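PDB 3BJV: RmpA from Streptococcus mutans, which probably serves as the cytoplasmic IIA component of an ascorbate-specific phosphotransferase system, passing on phosphoryl groups for ascorbate uptake. Local coordinates for residues Ser36-Pro41 and Val75-Phe80; Ala6-His11 and Glu140-Val145. All blocks are in the same frame, centred on the assembly; numbering follows the deposited sequence.

Contact 1: Ser36-Pro41 and Val75-Phe80; sequences SGAVKP and VQRDAF
Arg77 lays its side chain along Ala38, while on the solvent side Gln76 crosses Lys40 at about a right angle. The arginine CG lies 3.8 Å from Ala38 CA; it is placed between the backbone N and the carbonyl carbon (chi1 65°), and the extended chain beyond it takes the guanidinium past Ala38, whose CA sits over one face near the rim, to Ser36. At the edge of that group Ser36 O accepts a weak, long bond from Arg77 NH1 (3.5 Å). Ser36 OG is hydrogen-bonded to Asn10 OD1, and Gly37 leaves the helix at the end of 22-36 in a Schellman motif. Beyond this motif the chain forms one isolated beta bridge, Val39 with Val75, where a loop leaving the helix meets the approach to strand 79-85 of the mixed sheet in this EIIA type 2 fold. Ala38 O is gripped twice here, by Gln76 N at 2.9 Å, tilted from the carbonyl plane, and by Arg77 N at 3.1 Å, in that plane on a lone pair. Gln76 bends at chi2 (-87°), which brings its amide NE2 to 3.8 Å from Lys40 CG, while its own CG stays close to Gly37 O. On the buried side the methyls of Ala38 and Ala79 meet CB to CB at 3.5 Å, and Val39 CG1 approaches Val75 CG2, both valines also packing on Ala104.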
# COMPACT_ATOMS: atom_id res chain seq x y z
N SER A 36 24.07 7.01 -2.30
CA SER A 36 23.73 7.57 -3.58
C SER A 36 23.18 8.97 -3.55
O SER A 36 23.07 9.57 -4.61
CB SER A 36 22.77 6.64 -4.33
OG SER A 36 21.54 6.60 -3.68
N GLY A 37 22.81 9.51 -2.38
CA GLY A 37 22.12 10.81 -2.33
C GLY A 37 20.61 10.77 -2.60
O GLY A 37 19.96 11.80 -2.72
N ALA A 38 20.00 9.58 -2.64
CA ALA A 38 18.54 9.50 -2.70
C ALA A 38 17.90 10.08 -1.45
O ALA A 38 16.87 10.73 -1.54
CB ALA A 38 18.08 8.09 -2.93
N VAL A 39 18.50 9.86 -0.28
CA VAL A 39 17.98 10.43 0.95
C VAL A 39 19.07 11.19 1.72
O VAL A 39 20.25 10.90 1.54
CB VAL A 39 17.32 9.37 1.89
CG1 VAL A 39 16.14 8.76 1.25
CG2 VAL A 39 18.34 8.27 2.35
N LYS A 40 18.67 12.16 2.54
CA LYS A 40 19.59 12.78 3.49
C LYS A 40 19.88 11.78 4.62
O LYS A 40 19.12 10.85 4.81
CB LYS A 40 18.99 14.07 4.06
CG LYS A 40 18.94 15.23 3.05
CD LYS A 40 18.33 16.48 3.69
CE LYS A 40 17.91 17.55 2.62
NZ LYS A 40 17.38 18.88 3.18
N PRO A 41 21.00 11.96 5.33
CA PRO A 41 21.36 11.14 6.49
C PRO A 41 20.27 11.01 7.58
O PRO A 41 20.21 9.97 8.22
CB PRO A 41 22.60 11.87 7.05
CG PRO A 41 23.20 12.51 5.88
CD PRO A 41 22.06 12.95 5.01
N VAL A 75 13.91 12.83 2.07
CA VAL A 75 13.95 12.24 0.76
C VAL A 75 14.26 13.35 -0.27
O VAL A 75 13.57 14.37 -0.27
CB VAL A 75 12.62 11.49 0.40
CG1 VAL A 75 12.64 10.94 -1.06
CG2 VAL A 75 12.31 10.36 1.46
N GLN A 76 15.30 13.13 -1.10
CA GLN A 76 15.68 13.96 -2.23
C GLN A 76 15.08 13.43 -3.47
O GLN A 76 14.66 14.15 -4.34
CB GLN A 76 17.18 13.94 -2.48
CG GLN A 76 18.07 14.13 -1.25
CD GLN A 76 18.33 15.56 -0.96
OE1 GLN A 76 17.40 16.39 -1.00
NE2 GLN A 76 19.58 15.90 -0.65
N ARG A 77 15.10 12.12 -3.61
CA ARG A 77 14.50 11.54 -4.79
C ARG A 77 13.99 10.13 -4.52
O ARG A 77 14.38 9.50 -3.53
CB ARG A 77 15.49 11.59 -5.96
CG ARG A 77 16.69 10.75 -5.75
CD ARG A 77 17.52 10.79 -7.01
NE ARG A 77 18.28 9.55 -7.15
CZ ARG A 77 19.57 9.45 -6.83
NH1 ARG A 77 20.23 10.55 -6.38
NH2 ARG A 77 20.19 8.27 -7.00
N ASP A 78 13.09 9.69 -5.41
CA ASP A 78 12.42 8.36 -5.31
C ASP A 78 13.46 7.24 -5.49
O ASP A 78 14.27 7.30 -6.38
CB ASP A 78 11.31 8.23 -6.37
CG ASP A 78 10.16 9.11 -6.09
OD1 ASP A 78 9.51 9.01 -5.01
OD2 ASP A 78 9.89 9.94 -6.96
N ALA A 79 13.48 6.25 -4.62
CA ALA A 79 14.51 5.19 -4.74
C ALA A 79 14.12 4.07 -3.85
O ALA A 79 13.26 4.25 -2.99
CB ALA A 79 15.91 5.70 -4.36
N PHE A 80 14.76 2.92 -4.09
CA PHE A 80 14.56 1.71 -3.34
C PHE A 80 15.91 1.08 -3.07
O PHE A 80 16.82 1.26 -3.84
CB PHE A 80 13.79 0.68 -4.17
CG PHE A 80 12.44 1.12 -4.63
CD1 PHE A 80 12.27 1.68 -5.90
CD2 PHE A 80 11.30 0.88 -3.84
CE1 PHE A 80 11.00 2.05 -6.34
CE2 PHE A 80 10.00 1.24 -4.31
CZ PHE A 80 9.86 1.80 -5.55

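Contact 2: Ala6-His11 and Glu140-Val145; sequences AFKENH and EVLAMV
Phe7 offers the edge of its ring to Leu142 and Val145 where helix 3-10 packs roughly antiparallel to helix 138-147, the first and last helices of the chain, in an alpha/beta three-layer sandwich. For the axes of the short segments the closest approach is 11.7 Å and the N-to-C directions make an angle of 152°, a wide spacing bridged by side chains alone, without a hydrogen bond across it. The closer part is buried. There Phe7 CE2 reaches Val145 CG2 at 4.0 Å, while Val141 CG1 stands obliquely to the ring at 4.2 Å from the same carbon. Phe7 also touches Phe80 and Leu82 of strand 79-85, and both Phe7 and Val141 pack on Ile13 of strand 13-17, so the helix pair rests against the sheet. Toward solvent the contact thins out: Lys8 is exposed, and its CG comes only within 4.5 Å of Leu142 CD1. Leu142 spans the two zones, its CD1 methyl toward the lysine and its CD2 toward the phenylalanine. The Phe7 and Leu142 side chains run alongside one another in opposing senses, and Leu142 CD2 lies 4.1 Å from Phe7 CD2, near the plane of the ring.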
# COMPACT_ATOMS: atom_id res chain seq x y z
N ALA A 6 15.94 1.77 -10.25
CA ALA A 6 16.35 2.27 -8.93
C ALA A 6 17.49 1.43 -8.33
O ALA A 6 18.52 1.97 -7.86
CB ALA A 6 15.15 2.29 -7.97
N PHE A 7 17.31 0.12 -8.32
CA PHE A 7 18.33 -0.78 -7.83
C PHE A 7 19.67 -0.57 -8.53
O PHE A 7 20.65 -0.50 -7.88
CB PHE A 7 17.93 -2.24 -8.03
CG PHE A 7 16.88 -2.72 -7.08
CD1 PHE A 7 16.66 -2.08 -5.86
CD2 PHE A 7 16.14 -3.86 -7.40
CE1 PHE A 7 15.72 -2.54 -4.99
CE2 PHE A 7 15.17 -4.36 -6.51
CZ PHE A 7 14.96 -3.68 -5.29
N LYS A 8 19.68 -0.52 -9.87
CA LYS A 8 20.91 -0.32 -10.63
C LYS A 8 21.55 1.03 -10.37
O LYS A 8 22.73 1.10 -10.04
CB LYS A 8 20.65 -0.41 -12.13
CG LYS A 8 20.02 -1.66 -12.61
CD LYS A 8 20.27 -1.76 -14.12
CE LYS A 8 19.08 -2.32 -14.93
NZ LYS A 8 19.36 -2.25 -16.41
N GLU A 9 20.78 2.10 -10.53
CA GLU A 9 21.28 3.45 -10.36
C GLU A 9 21.78 3.66 -8.94
O GLU A 9 22.77 4.38 -8.74
CB GLU A 9 20.18 4.48 -10.58
CG GLU A 9 19.94 5.01 -11.96
CD GLU A 9 18.68 5.95 -11.98
OE1 GLU A 9 18.14 6.37 -10.87
OE2 GLU A 9 18.22 6.26 -13.13
N ASN A 10 21.09 3.11 -7.93
CA ASN A 10 21.50 3.38 -6.54
C ASN A 10 22.51 2.40 -5.96
O ASN A 10 22.95 2.58 -4.83
CB ASN A 10 20.29 3.50 -5.63
CG ASN A 10 19.50 4.74 -5.92
OD1 ASN A 10 19.88 5.81 -5.53
ND2 ASN A 10 18.38 4.61 -6.62
N HIS A 11 22.88 1.38 -6.76
CA HIS A 11 23.62 0.20 -6.32
C HIS A 11 23.16 -0.27 -4.97
O HIS A 11 23.97 -0.54 -4.04
CB HIS A 11 25.11 0.50 -6.24
CG HIS A 11 25.63 1.08 -7.51
ND1 HIS A 11 25.73 2.44 -7.72
CD2 HIS A 11 26.02 0.47 -8.65
CE1 HIS A 11 26.23 2.63 -8.93
NE2 HIS A 11 26.40 1.45 -9.52
N GLU A 140 20.57 -11.75 -10.18
CA GLU A 140 19.55 -12.73 -9.77
C GLU A 140 18.27 -12.14 -9.25
O GLU A 140 17.20 -12.63 -9.60
CB GLU A 140 20.11 -13.72 -8.73
CG GLU A 140 21.02 -14.69 -9.36
CD GLU A 140 21.80 -15.54 -8.36
OE1 GLU A 140 21.22 -16.12 -7.41
OE2 GLU A 140 23.02 -15.64 -8.56
N VAL A 141 18.39 -11.10 -8.40
CA VAL A 141 17.27 -10.38 -7.86
C VAL A 141 16.51 -9.68 -8.97
O VAL A 141 15.29 -9.71 -8.99
CB VAL A 141 17.68 -9.32 -6.77
CG1 VAL A 141 16.47 -8.40 -6.40
CG2 VAL A 141 18.17 -9.97 -5.55
N LEU A 142 17.24 -9.02 -9.85
CA LEU A 142 16.64 -8.35 -11.03
C LEU A 142 15.96 -9.36 -11.96
O LEU A 142 14.90 -9.06 -12.50
CB LEU A 142 17.69 -7.59 -11.82
CG LEU A 142 18.41 -6.44 -11.15
CD1 LEU A 142 19.58 -6.06 -12.03
CD2 LEU A 142 17.47 -5.27 -10.97
N ALA A 143 16.50 -10.57 -12.13
CA ALA A 143 15.71 -11.57 -12.88
C ALA A 143 14.32 -11.80 -12.21
O ALA A 143 13.29 -11.77 -12.90
CB ALA A 143 16.48 -12.87 -13.09
N MET A 144 14.29 -11.94 -10.89
CA MET A 144 13.01 -11.92 -10.16
C MET A 144 12.13 -10.69 -10.37
O MET A 144 10.92 -10.81 -10.50
CB MET A 144 13.24 -12.10 -8.66
CG MET A 144 13.64 -13.52 -8.32
SD MET A 144 13.88 -13.76 -6.54
CE MET A 144 12.22 -13.56 -5.87
N VAL A 145 12.73 -9.50 -10.42
CA VAL A 145 11.97 -8.29 -10.68
C VAL A 145 11.31 -8.37 -12.05
O VAL A 145 10.14 -8.03 -12.18
CB VAL A 145 12.81 -7.01 -10.53
CG1 VAL A 145 12.09 -5.81 -11.13
CG2 VAL A 145 13.19 -6.77 -9.05

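The two contacts lie about 16 Å apart between centres and meet through helix 3-10. Along the chain, 6-11 comes first, then 36-41 and 75-80, and finally 140-145, so contact 1 falls wholly within the span that contact 2 closes, and all four segments belong to one EIIA type 2 family region. Asn10 of segment 6-11 joins them directly: its OD1 is 2.6 Å from Ser36 OG, a probable hydrogen bond. Ala6 CB also packs on Phe80 CD1 at 3.6 Å. Helix 3-10 thus lies against strand 79-85 and connects the loop following helix 22-36 with the C-terminal helix 138-147.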